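Local coordinates for succinate-semialdehyde dehydrogenase (Synechococcus sp., PDB 4ITA), which probably catalyses the NADP-dependent oxidation of succinic semialdehyde to succinate, as a member of the aldehyde dehydrogenase family, at residues V118-L123 with V448-V453; V195-R200 with G221-P226; K66-M71 with S81-A86; E54-I59 with E169-A174. All blocks are in the same frame, centred on the assembly; numbering follows the deposited sequence.

Interaction 1 (V118-L123 with V448-V453). With EDO (1,2-ethanediol), chain B.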
loop_
_atom_site.group_PDB
_atom_site.type_symbol
_atom_site.label_atom_id
_atom_site.label_comp_id
_atom_site.label_asym_id
_atom_site.label_seq_id
_atom_site.Cartn_x
_atom_site.Cartn_y
_atom_site.Cartn_z
ATOM N N VAL A 118 12.035 -10.797 -10.381
ATOM C CA VAL A 118 11.452 -9.495 -10.123
ATOM C C VAL A 118 12.590 -8.484 -10.087
ATOM O O VAL A 118 13.624 -8.725 -9.444
ATOM C CB VAL A 118 10.686 -9.478 -8.784
ATOM C CG1 VAL A 118 10.131 -8.087 -8.494
ATOM C CG2 VAL A 118 9.556 -10.515 -8.798
ATOM N N CYS A 119 12.420 -7.375 -10.797
ATOM C CA CYS A 119 13.350 -6.255 -10.686
ATOM C C CYS A 119 12.591 -5.071 -10.116
ATOM O O CYS A 119 11.359 -5.101 -10.029
ATOM C CB CYS A 119 14.016 -5.927 -12.027
ATOM S SG CYS A 119 12.921 -5.353 -13.323
ATOM N N TYR A 120 13.324 -4.048 -9.700
ATOM C CA TYR A 120 12.724 -2.950 -8.966
ATOM C C TYR A 120 13.100 -1.649 -9.637
ATOM O O TYR A 120 14.275 -1.347 -9.807
ATOM C CB TYR A 120 13.157 -2.996 -7.495
ATOM C CG TYR A 120 12.728 -4.287 -6.834
ATOM C CD1 TYR A 120 11.439 -4.435 -6.333
ATOM C CD2 TYR A 120 13.597 -5.375 -6.752
ATOM C CE1 TYR A 120 11.035 -5.625 -5.748
ATOM C CE2 TYR A 120 13.194 -6.569 -6.177
ATOM C CZ TYR A 120 11.912 -6.688 -5.681
ATOM O OH TYR A 120 11.510 -7.879 -5.101
ATOM N N GLN A 121 12.094 -0.896 -10.056
ATOM C CA GLN A 121 12.315 0.339 -10.793
ATOM C C GLN A 121 11.502 1.463 -10.159
ATOM O O GLN A 121 10.421 1.231 -9.624
ATOM C CB GLN A 121 11.909 0.142 -12.250
ATOM C CG GLN A 121 12.762 -0.890 -12.982
ATOM C CD GLN A 121 12.444 -0.936 -14.460
ATOM O OE1 GLN A 121 11.284 -1.022 -14.850
ATOM N NE2 GLN A 121 13.473 -0.834 -15.292
ATOM N N PRO A 122 12.010 2.695 -10.204
ATOM C CA PRO A 122 11.311 3.820 -9.580
ATOM C C PRO A 122 9.980 4.133 -10.273
ATOM O O PRO A 122 9.804 3.878 -11.472
ATOM C CB PRO A 122 12.297 4.975 -9.759
ATOM C CG PRO A 122 13.063 4.610 -10.991
ATOM C CD PRO A 122 13.246 3.120 -10.873
ATOM N N LEU A 123 9.045 4.683 -9.514
ATOM C CA LEU A 123 7.748 5.073 -10.054
ATOM C C LEU A 123 7.765 6.424 -10.766
ATOM O O LEU A 123 7.079 6.605 -11.766
ATOM C CB LEU A 123 6.694 5.098 -8.945
ATOM C CG LEU A 123 6.329 3.761 -8.307
ATOM C CD1 LEU A 123 5.341 4.009 -7.187
ATOM C CD2 LEU A 123 5.768 2.794 -9.334
ATOM N N VAL A 448 8.287 1.606 -5.449
ATOM C CA VAL A 448 8.914 1.143 -6.675
ATOM C C VAL A 448 7.943 0.234 -7.398
ATOM O O VAL A 448 7.020 -0.320 -6.787
ATOM C CB VAL A 448 10.231 0.369 -6.419
ATOM C CG1 VAL A 448 11.287 1.282 -5.810
ATOM C CG2 VAL A 448 9.982 -0.828 -5.513
ATOM N N ASN A 449 8.141 0.121 -8.707
ATOM C CA ASN A 449 7.507 -0.893 -9.527
ATOM C C ASN A 449 8.283 -2.188 -9.351
ATOM O O ASN A 449 9.419 -2.298 -9.814
ATOM C CB ASN A 449 7.530 -0.455 -10.998
ATOM C CG ASN A 449 7.022 -1.529 -11.952
ATOM O OD1 ASN A 449 6.436 -2.523 -11.533
ATOM N ND2 ASN A 449 7.230 -1.319 -13.243
ATOM N N ALA A 450 7.681 -3.157 -8.665
ATOM C CA ALA A 450 8.214 -4.515 -8.645
ATOM C C ALA A 450 7.752 -5.154 -9.950
ATOM O O ALA A 450 6.590 -5.557 -10.085
ATOM C CB ALA A 450 7.710 -5.289 -7.438
ATOM N N LYS A 451 8.659 -5.179 -10.919
ATOM C CA LYS A 451 8.363 -5.629 -12.273
ATOM C C LYS A 451 8.739 -7.095 -12.418
ATOM O O LYS A 451 9.902 -7.456 -12.272
ATOM C CB LYS A 451 9.122 -4.759 -13.298
ATOM C CG LYS A 451 8.987 -5.240 -14.746
ATOM C CD LYS A 451 9.842 -4.440 -15.739
ATOM C CE LYS A 451 9.182 -3.130 -16.145
ATOM N NZ LYS A 451 10.088 -2.278 -16.974
ATOM N N THR A 452 7.753 -7.943 -12.690
ATOM C CA THR A 452 8.029 -9.347 -12.980
ATOM C C THR A 452 8.510 -9.498 -14.417
ATOM O O THR A 452 7.911 -8.954 -15.347
ATOM C CB THR A 452 6.789 -10.215 -12.751
ATOM O OG1 THR A 452 6.585 -10.335 -11.345
ATOM C CG2 THR A 452 6.973 -11.611 -13.333
ATOM N N VAL A 453 9.610 -10.223 -14.584
ATOM C CA VAL A 453 10.186 -10.445 -15.902
ATOM C C VAL A 453 10.235 -11.938 -16.181
ATOM O O VAL A 453 10.631 -12.726 -15.320
ATOM C CB VAL A 453 11.611 -9.857 -16.006
ATOM C CG1 VAL A 453 12.200 -10.123 -17.387
ATOM C CG2 VAL A 453 11.594 -8.369 -15.705
HETATM C C1 EDO B . 5.183 -8.136 -10.553
HETATM O O1 EDO B . 5.719 -7.670 -9.317
HETATM C C2 EDO B . 3.980 -7.402 -11.121
HETATM O O2 EDO B . 3.336 -8.129 -12.159
HETATM O O HOH W 1 9.342 0.591 -14.508
#
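Cys119 and Lys451 form an antiparallel hydrogen-bonded pair. Cys119 N gives to Lys451 O at 2.9 Å, and Lys451 N returns a bond to Cys119 O at 2.8 Å. Gln121 and Asn449 repeat the pattern, the shorter of their two bonds running from Asn449 N to Gln121 O at 2.7 Å. The strands run at 153° to each other. Side chains then alternate between two faces. On one, Tyr120 lays CE1 3.7 Å from Ala450 CB, and Val118 CG1 meets the same methyl. The hydroxyl of Tyr120 is bonded to Glu107. On the other face, Lys451 packs CB against Cys119 SG, and its chain bends at chi3 (-81°) to bring the amine round to Gln121. NZ donates to Gln121 OE1 at 2.7 Å, tilted 24° from the amide plane. NZ also bonds to the carbonyls of Ile405 and Leu408 of the second subunit, and Gln121 NE2 gives to Gln406 O there. A water bonded to Gln121 OE1 accepts from Asn449 ND2 at 3.1 Å. The Asn449 side chain is also bonded to Ala410 of the second subunit. With a leucine in place of Lys451, Gln121 OE1 and the two carbonyls across the interface would probably lose their shared donor. Thr452 and Val453 pair in parallel with a strand of the second subunit, so the sheet continues into it. This pairing is consistent with the oligomerisation region of aldehyde dehydrogenases. Lys451 NZ thus meets three neutral carbonyl oxygens from two chains, whose dipoles probably stabilise the protonated amine at the subunit interface.

Interaction 2 (V195-R200 with G221-P226). With EDO (1,2-ethanediol), chain P.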
loop_
_atom_site.group_PDB
_atom_site.type_symbol
_atom_site.label_atom_id
_atom_site.label_comp_id
_atom_site.label_asym_id
_atom_site.label_seq_id
_atom_site.Cartn_x
_atom_site.Cartn_y
_atom_site.Cartn_z
ATOM N N VAL A 195 -1.385 18.826 -6.386
ATOM C CA VAL A 195 -0.231 17.951 -6.546
ATOM C C VAL A 195 -0.669 16.488 -6.700
ATOM O O VAL A 195 -0.244 15.798 -7.626
ATOM C CB VAL A 195 0.758 18.124 -5.395
ATOM C CG1 VAL A 195 2.001 17.286 -5.653
ATOM C CG2 VAL A 195 1.153 19.588 -5.262
ATOM N N ILE A 196 -1.540 16.023 -5.810
ATOM C CA ILE A 196 -2.030 14.644 -5.888
ATOM C C ILE A 196 -2.740 14.350 -7.212
ATOM O O ILE A 196 -2.625 13.245 -7.761
ATOM C CB ILE A 196 -2.995 14.331 -4.720
ATOM C CG1 ILE A 196 -2.270 14.444 -3.381
ATOM C CG2 ILE A 196 -3.637 12.945 -4.888
ATOM C CD1 ILE A 196 -3.198 14.445 -2.188
ATOM N N LYS A 197 -3.468 15.340 -7.726
ATOM C CA LYS A 197 -4.230 15.156 -8.959
ATOM C C LYS A 197 -3.395 15.318 -10.224
ATOM O O LYS A 197 -3.877 15.030 -11.325
ATOM C CB LYS A 197 -5.422 16.121 -9.012
ATOM C CG LYS A 197 -6.560 15.697 -8.102
ATOM C CD LYS A 197 -7.747 16.636 -8.208
ATOM C CE LYS A 197 -8.964 16.035 -7.534
ATOM N NZ LYS A 197 -10.114 16.980 -7.555
ATOM N N ASP A 198 -2.152 15.775 -10.092
ATOM C CA ASP A 198 -1.322 15.977 -11.275
ATOM C C ASP A 198 -0.915 14.622 -11.841
ATOM O O ASP A 198 -0.455 13.758 -11.102
ATOM C CB ASP A 198 -0.088 16.799 -10.935
ATOM C CG ASP A 198 0.691 17.196 -12.172
ATOM O OD1 ASP A 198 1.474 16.368 -12.679
ATOM O OD2 ASP A 198 0.496 18.334 -12.649
ATOM N N PRO A 199 -1.079 14.428 -13.159
ATOM C CA PRO A 199 -0.807 13.102 -13.730
ATOM C C PRO A 199 0.648 12.653 -13.601
ATOM O O PRO A 199 0.915 11.451 -13.649
ATOM C CB PRO A 199 -1.187 13.263 -15.207
ATOM C CG PRO A 199 -1.229 14.736 -15.449
ATOM C CD PRO A 199 -1.642 15.356 -14.153
ATOM N N ARG A 200 1.573 13.585 -13.416
ATOM C CA ARG A 200 2.985 13.232 -13.283
ATOM C C ARG A 200 3.337 12.718 -11.886
ATOM O O ARG A 200 4.359 12.052 -11.693
ATOM C CB ARG A 200 3.860 14.434 -13.646
ATOM C CG ARG A 200 3.673 14.877 -15.100
ATOM C CD ARG A 200 4.167 16.295 -15.336
ATOM N NE ARG A 200 3.284 17.275 -14.708
ATOM C CZ ARG A 200 3.220 18.553 -15.064
ATOM N NH1 ARG A 200 3.974 19.007 -16.054
ATOM N NH2 ARG A 200 2.392 19.373 -14.438
ATOM N N GLY A 221 -6.507 7.844 -3.489
ATOM C CA GLY A 221 -7.311 6.690 -3.851
ATOM C C GLY A 221 -8.167 6.949 -5.076
ATOM O O GLY A 221 -8.245 6.108 -5.976
ATOM N N GLN A 222 -8.786 8.126 -5.132
ATOM C CA GLN A 222 -9.577 8.509 -6.294
ATOM C C GLN A 222 -8.734 8.520 -7.568
ATOM O O GLN A 222 -9.232 8.214 -8.655
ATOM C CB GLN A 222 -10.206 9.880 -6.073
ATOM C CG GLN A 222 -11.026 10.386 -7.247
ATOM C CD GLN A 222 -12.246 9.525 -7.534
ATOM O OE1 GLN A 222 -12.858 8.981 -6.619
ATOM N NE2 GLN A 222 -12.605 9.407 -8.810
ATOM N N GLU A 223 -7.450 8.857 -7.428
ATOM C CA GLU A 223 -6.537 8.927 -8.567
ATOM C C GLU A 223 -5.763 7.633 -8.825
ATOM O O GLU A 223 -4.870 7.611 -9.673
ATOM C CB GLU A 223 -5.545 10.081 -8.372
ATOM C CG GLU A 223 -6.200 11.436 -8.127
ATOM C CD GLU A 223 -7.108 11.854 -9.259
ATOM O OE1 GLU A 223 -6.704 11.702 -10.426
ATOM O OE2 GLU A 223 -8.229 12.326 -8.981
ATOM N N ILE A 224 -6.119 6.562 -8.110
ATOM C CA ILE A 224 -5.459 5.256 -8.254
ATOM C C ILE A 224 -3.956 5.359 -7.981
ATOM O O ILE A 224 -3.130 4.869 -8.752
ATOM C CB ILE A 224 -5.689 4.620 -9.664
ATOM C CG1 ILE A 224 -7.139 4.791 -10.118
ATOM C CG2 ILE A 224 -5.304 3.135 -9.674
ATOM C CD1 ILE A 224 -8.155 4.189 -9.171
ATOM N N LYS A 225 -3.596 6.018 -6.885
ATOM C CA LYS A 225 -2.186 6.182 -6.556
ATOM C C LYS A 225 -1.889 5.617 -5.182
ATOM O O LYS A 225 -2.648 5.835 -4.241
ATOM C CB LYS A 225 -1.779 7.657 -6.646
ATOM C CG LYS A 225 -1.914 8.207 -8.057
ATOM C CD LYS A 225 -1.657 9.696 -8.156
ATOM C CE LYS A 225 -1.958 10.156 -9.571
ATOM N NZ LYS A 225 -1.625 11.593 -9.791
ATOM N N PRO A 226 -0.772 4.890 -5.062
ATOM C CA PRO A 226 -0.447 4.273 -3.776
ATOM C C PRO A 226 -0.009 5.290 -2.738
ATOM O O PRO A 226 0.541 6.351 -3.075
ATOM C CB PRO A 226 0.714 3.333 -4.122
ATOM C CG PRO A 226 1.363 3.971 -5.319
ATOM C CD PRO A 226 0.233 4.596 -6.099
HETATM C C1 EDO P . -15.647 8.732 -10.945
HETATM O O1 EDO P . -14.634 7.847 -10.447
HETATM C C2 EDO P . -16.544 7.972 -11.911
HETATM O O2 EDO P . -15.780 7.602 -13.065
HETATM O O HOH W 2 -3.696 12.265 -11.672
#
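Lys225 reaches across with an extended chain and gives NZ to Ile196 O at 2.8 Å, tilted 27° from the carbonyl plane. Asp198 O lies equally near that NZ, at 2.8 Å. A further bond runs from NZ to Val201 O, and a water bound to NZ at 2.9 Å donates in turn to Lys197 O. The amine is therefore set among backbone carbonyls at the end of helix 192-197, where the helix passes into strand 201-207. Glu223 comes in beside it. Its CG lies 4.0 Å from Ile196 O. Its chain bends at chi2 (-59°), and OE2 comes to 3.9 Å from Lys197 CG. It crosses the aliphatic part of Lys197 rather than its charge: Lys197 NZ pairs with Glu193, and Glu223 OE1 with Arg432 of the second subunit. Ile224, with positive phi, ends helix 210-222 in a Schellman motif just before Lys225. The contact thus joins the ends of two successive helices of the Rossmann-type cofactor domain. The carbonyl oxygens round NZ, one of them from the last turn of helix 192-197, are likely to favour the protonated form of Lys225.

Interaction 3 (K66-M71 with S81-A86)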
loop_
_atom_site.group_PDB
_atom_site.type_symbol
_atom_site.label_atom_id
_atom_site.label_comp_id
_atom_site.label_asym_id
_atom_site.label_seq_id
_atom_site.Cartn_x
_atom_site.Cartn_y
_atom_site.Cartn_z
ATOM N N LYS A 66 24.389 24.069 13.396
ATOM C CA LYS A 66 23.701 25.083 12.616
ATOM C C LYS A 66 22.305 24.624 12.193
ATOM O O LYS A 66 21.326 25.362 12.324
ATOM C CB LYS A 66 24.525 25.463 11.378
ATOM C CG LYS A 66 23.780 26.368 10.400
ATOM C CD LYS A 66 24.694 26.903 9.297
ATOM C CE LYS A 66 24.688 26.011 8.062
ATOM N NZ LYS A 66 25.443 26.631 6.930
ATOM N N PHE A 67 22.205 23.399 11.689
ATOM C CA PHE A 67 20.904 22.886 11.294
ATOM C C PHE A 67 20.002 22.755 12.512
ATOM O O PHE A 67 18.817 23.066 12.450
ATOM C CB PHE A 67 21.033 21.553 10.561
ATOM C CG PHE A 67 21.778 21.658 9.263
ATOM C CD1 PHE A 67 21.479 22.666 8.356
ATOM C CD2 PHE A 67 22.799 20.765 8.965
ATOM C CE1 PHE A 67 22.175 22.773 7.157
ATOM C CE2 PHE A 67 23.502 20.865 7.777
ATOM C CZ PHE A 67 23.193 21.872 6.872
ATOM N N ALA A 68 20.578 22.309 13.623
ATOM C CA ALA A 68 19.817 22.182 14.860
ATOM C C ALA A 68 19.244 23.523 15.307
ATOM O O ALA A 68 18.118 23.590 15.799
ATOM C CB ALA A 68 20.687 21.579 15.949
ATOM N N GLU A 69 20.006 24.598 15.126
ATOM C CA GLU A 69 19.535 25.921 15.525
ATOM C C GLU A 69 18.311 26.327 14.722
ATOM O O GLU A 69 17.399 26.987 15.238
ATOM C CB GLU A 69 20.641 26.970 15.373
ATOM C CG GLU A 69 20.256 28.340 15.908
ATOM C CD GLU A 69 21.407 29.328 15.883
ATOM O OE1 GLU A 69 22.380 29.093 15.137
ATOM O OE2 GLU A 69 21.333 30.338 16.613
ATOM N N ILE A 70 18.269 25.930 13.452
ATOM C CA ILE A 70 17.108 26.245 12.624
ATOM C C ILE A 70 15.881 25.531 13.186
ATOM O O ILE A 70 14.822 26.147 13.339
ATOM C CB ILE A 70 17.307 25.841 11.148
ATOM C CG1 ILE A 70 18.551 26.511 10.558
ATOM C CG2 ILE A 70 16.078 26.210 10.329
ATOM C CD1 ILE A 70 18.887 26.006 9.163
ATOM N N MET A 71 16.034 24.242 13.498
ATOM C CA MET A 71 14.937 23.444 14.061
ATOM C C MET A 71 14.419 24.057 15.356
ATOM O O MET A 71 13.215 24.259 15.528
ATOM C CB MET A 71 15.375 21.994 14.320
ATOM C CG MET A 71 15.805 21.196 13.078
ATOM S SD MET A 71 16.168 19.440 13.413
ATOM C CE MET A 71 17.846 19.305 12.764
ATOM N N SER A 81 18.640 18.015 21.353
ATOM C CA SER A 81 17.877 16.962 20.679
ATOM C C SER A 81 17.829 17.200 19.166
ATOM O O SER A 81 17.750 16.248 18.392
ATOM C CB SER A 81 16.466 16.797 21.261
ATOM O OG SER A 81 15.655 17.931 21.040
ATOM N N ALA A 82 17.894 18.464 18.749
ATOM C CA ALA A 82 17.946 18.790 17.321
ATOM C C ALA A 82 19.287 18.390 16.699
ATOM O O ALA A 82 19.339 17.982 15.536
ATOM C CB ALA A 82 17.635 20.266 17.079
ATOM N N ILE A 83 20.366 18.479 17.474
ATOM C CA ILE A 83 21.655 17.972 17.032
ATOM C C ILE A 83 21.536 16.469 16.803
ATOM O O ILE A 83 21.949 15.960 15.762
ATOM C CB ILE A 83 22.777 18.301 18.052
ATOM C CG1 ILE A 83 23.139 19.785 17.973
ATOM C CG2 ILE A 83 24.013 17.443 17.799
ATOM C CD1 ILE A 83 24.030 20.266 19.105
ATOM N N ALA A 84 20.935 15.757 17.754
ATOM C CA ALA A 84 20.724 14.325 17.586
ATOM C C ALA A 84 19.867 14.034 16.355
ATOM O O ALA A 84 20.108 13.058 15.637
ATOM C CB ALA A 84 20.102 13.707 18.848
ATOM N N GLU A 85 18.872 14.882 16.096
ATOM C CA GLU A 85 18.013 14.680 14.933
ATOM C C GLU A 85 18.796 14.829 13.621
ATOM O O GLU A 85 18.597 14.058 12.672
ATOM C CB GLU A 85 16.801 15.615 14.963
ATOM C CG GLU A 85 15.911 15.384 13.760
ATOM C CD GLU A 85 14.628 16.179 13.759
ATOM O OE1 GLU A 85 14.224 16.741 14.804
ATOM O OE2 GLU A 85 14.001 16.226 12.684
ATOM N N ALA A 86 19.681 15.818 13.561
ATOM C CA ALA A 86 20.526 15.995 12.382
ATOM C C ALA A 86 21.450 14.787 12.202
ATOM O O ALA A 86 21.672 14.311 11.084
ATOM C CB ALA A 86 21.340 17.277 12.491
#
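Over the flat carboxylate of Glu85 lies the sulfur of Met71. SD is 3.6 Å from Glu85 CD and 3.9 Å from Glu85 OE2, close to the middle of the group. The two oxygens have their polar partners elsewhere. OE1 forms a salt bridge with Lys77, and OE2 accepts from the backbone nitrogens of Phe136 and Trp137. The extended Glu85 chain crosses the Met71 chain at a slant. Beyond the sulfur, Met71 bends at chi3 (-125°), which turns its methyl back toward helix 79-103. There CE lies 3.4 Å from Ala82 O and 4.0 Å from Ala86 CB. Ala82 O already accepts the helical bond of Ala86 N, so the methyl rests beside a satisfied carbonyl.

The other half of the contact centres on two alanines. Ala68 CB meets Ala82 CB at 3.5 Å, with Ile83 CG1 beside them, 3.7 Å from Ala68 CB. The alpha carbons of Ala68 and Ala82 are only 4.6 Å apart, a close approach that two methyl side chains permit. The axes pass at 8.1 Å and make an angle of 120°. The two helices, 64-75 and 79-103, follow each other in the chain through a short turn and cross where Ala68 meets Ala82. No hydrogen bond joins the two segments. The buried carboxylate of Glu85 is answered by one cation and two backbone N-H groups, which would probably stabilise its negative charge beneath the otherwise apolar Met71.

Interaction 4 (E54-I59 with E169-A174)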
loop_
_atom_site.group_PDB
_atom_site.type_symbol
_atom_site.label_atom_id
_atom_site.label_comp_id
_atom_site.label_asym_id
_atom_site.label_seq_id
_atom_site.Cartn_x
_atom_site.Cartn_y
_atom_site.Cartn_z
ATOM N N GLU A 54 25.778 10.139 0.299
ATOM C CA GLU A 54 26.858 10.207 1.280
ATOM C C GLU A 54 27.355 11.633 1.466
ATOM O O GLU A 54 27.724 12.027 2.568
ATOM C CB GLU A 54 27.994 9.235 0.926
ATOM C CG GLU A 54 27.551 7.790 1.118
ATOM C CD GLU A 54 28.607 6.751 0.786
ATOM O OE1 GLU A 54 29.552 7.062 0.032
ATOM O OE2 GLU A 54 28.473 5.609 1.286
ATOM N N ASN A 55 27.337 12.420 0.394
ATOM C CA ASN A 55 27.660 13.835 0.509
ATOM C C ASN A 55 26.662 14.555 1.414
ATOM O O ASN A 55 27.048 15.394 2.224
ATOM C CB ASN A 55 27.687 14.522 -0.859
ATOM C CG ASN A 55 28.943 14.236 -1.642
ATOM O OD1 ASN A 55 29.898 13.643 -1.144
ATOM N ND2 ASN A 55 28.949 14.675 -2.892
ATOM N N ALA A 56 25.379 14.225 1.267
ATOM C CA ALA A 56 24.335 14.803 2.114
ATOM C C ALA A 56 24.572 14.451 3.581
ATOM O O ALA A 56 24.470 15.315 4.455
ATOM C CB ALA A 56 22.956 14.336 1.666
ATOM N N ALA A 57 24.907 13.187 3.839
ATOM C CA ALA A 57 25.254 12.754 5.193
ATOM C C ALA A 57 26.412 13.568 5.757
ATOM O O ALA A 57 26.362 14.024 6.896
ATOM C CB ALA A 57 25.583 11.270 5.222
ATOM N N ALA A 58 27.463 13.754 4.958
ATOM C CA ALA A 58 28.631 14.509 5.421
ATOM C C ALA A 58 28.295 15.970 5.726
ATOM O O ALA A 58 28.827 16.553 6.678
ATOM C CB ALA A 58 29.777 14.403 4.418
ATOM N N ILE A 59 27.409 16.567 4.932
ATOM C CA ILE A 59 26.952 17.928 5.194
ATOM C C ILE A 59 26.204 18.001 6.531
ATOM O O ILE A 59 26.466 18.877 7.359
ATOM C CB ILE A 59 26.066 18.450 4.044
ATOM C CG1 ILE A 59 26.911 18.662 2.784
ATOM C CG2 ILE A 59 25.376 19.744 4.449
ATOM C CD1 ILE A 59 26.102 18.818 1.505
ATOM N N GLU A 169 16.316 21.046 1.112
ATOM C CA GLU A 169 16.586 21.170 -0.319
ATOM C C GLU A 169 18.006 21.667 -0.577
ATOM O O GLU A 169 18.691 21.147 -1.450
ATOM C CB GLU A 169 15.564 22.074 -1.026
ATOM C CG GLU A 169 15.865 22.181 -2.521
ATOM C CD GLU A 169 14.940 23.076 -3.325
ATOM O OE1 GLU A 169 13.711 22.991 -3.189
ATOM O OE2 GLU A 169 15.451 23.848 -4.164
ATOM N N ALA A 170 18.450 22.660 0.192
ATOM C CA ALA A 170 19.793 23.212 0.013
ATOM C C ALA A 170 20.880 22.175 0.295
ATOM O O ALA A 170 21.904 22.140 -0.385
ATOM C CB ALA A 170 19.984 24.438 0.884
ATOM N N ILE A 171 20.671 21.323 1.293
ATOM C CA ILE A 171 21.618 20.250 1.588
ATOM C C ILE A 171 21.728 19.317 0.390
ATOM O O ILE A 171 22.823 18.946 -0.026
ATOM C CB ILE A 171 21.177 19.441 2.833
ATOM C CG1 ILE A 171 21.378 20.287 4.093
ATOM C CG2 ILE A 171 21.971 18.142 2.944
ATOM C CD1 ILE A 171 20.638 19.754 5.310
ATOM N N LEU A 172 20.588 18.952 -0.182
ATOM C CA LEU A 172 20.575 18.007 -1.291
ATOM C C LEU A 172 21.172 18.610 -2.571
ATOM O O LEU A 172 21.842 17.904 -3.339
ATOM C CB LEU A 172 19.169 17.436 -1.503
ATOM C CG LEU A 172 18.673 16.614 -0.310
ATOM C CD1 LEU A 172 17.203 16.269 -0.481
ATOM C CD2 LEU A 172 19.479 15.344 -0.131
ATOM N N GLU A 173 20.970 19.910 -2.782
ATOM C CA GLU A 173 21.630 20.609 -3.884
ATOM C C GLU A 173 23.144 20.612 -3.698
ATOM O O GLU A 173 23.898 20.326 -4.641
ATOM C CB GLU A 173 21.103 22.044 -3.997
ATOM C CG GLU A 173 21.636 22.829 -5.203
ATOM C CD GLU A 173 23.101 23.226 -5.091
ATOM O OE1 GLU A 173 23.535 23.688 -4.012
ATOM O OE2 GLU A 173 23.834 23.042 -6.087
ATOM N N ALA A 174 23.594 20.987 -2.500
ATOM C CA ALA A 174 25.025 21.051 -2.210
ATOM C C ALA A 174 25.663 19.676 -2.318
ATOM O O ALA A 174 26.834 19.567 -2.677
ATOM C CB ALA A 174 25.271 21.650 -0.835
#
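Ile59 lays its CD1 over the backbone of helix 162-175, 3.6 Å from Ile171 O and 3.8 Å from Ala174 CB. Its CG1 branch runs anti to its own carbonyl carbon (chi1 -69°), and from there CD1 extends across the neighbouring helix. The other branch, CG2, touches Ile171 CG1 at 4.1 Å. The two isoleucine side chains lie alongside each other, pointing opposite ways. One turn earlier, Ala56 CB meets Leu172 CD2 at 4.0 Å and Ile171 CG2 at 4.1 Å. The axes pass at 8.7 Å, at an angle of 124°. Helix 162-175 is the crossover helix of a beta-alpha-beta unit in the Rossmann-type domain, linking parallel strands 152-156 and 182-185; helix 46-62 packs across it. An alanine in place of Ile59 would probably leave a gap beside Ile171 and take away the apolar partner of Ala174. Phe67 of helix 64-75 touches both isoleucines. No hydrogen bond joins the two segments, but Asn55 ND2 donates to the carbonyl of Ala175, at the end of helix 162-175.

Interactions 3 and 4 belong to one helical cluster, their centres about 15 Å apart. Phe67 joins them: its CE2 lies 3.6 Å from Ile59 O, and its CZ 3.7 Å from Ile171 CD1. Helices 46-62 and 64-75 follow each other in the chain. Interactions 1 and 2 form the other pair, with centres about 19 Å apart and nearest atoms about 4 Å apart. Both touch the second subunit. Interaction 1 is farther from interaction 3, about 36 Å between centres. Two side chains lie within about 10 Å of the NADPH without touching it: Ile196 in interaction 2, about 6 Å away, and Glu85 in interaction 3, about 9 Å.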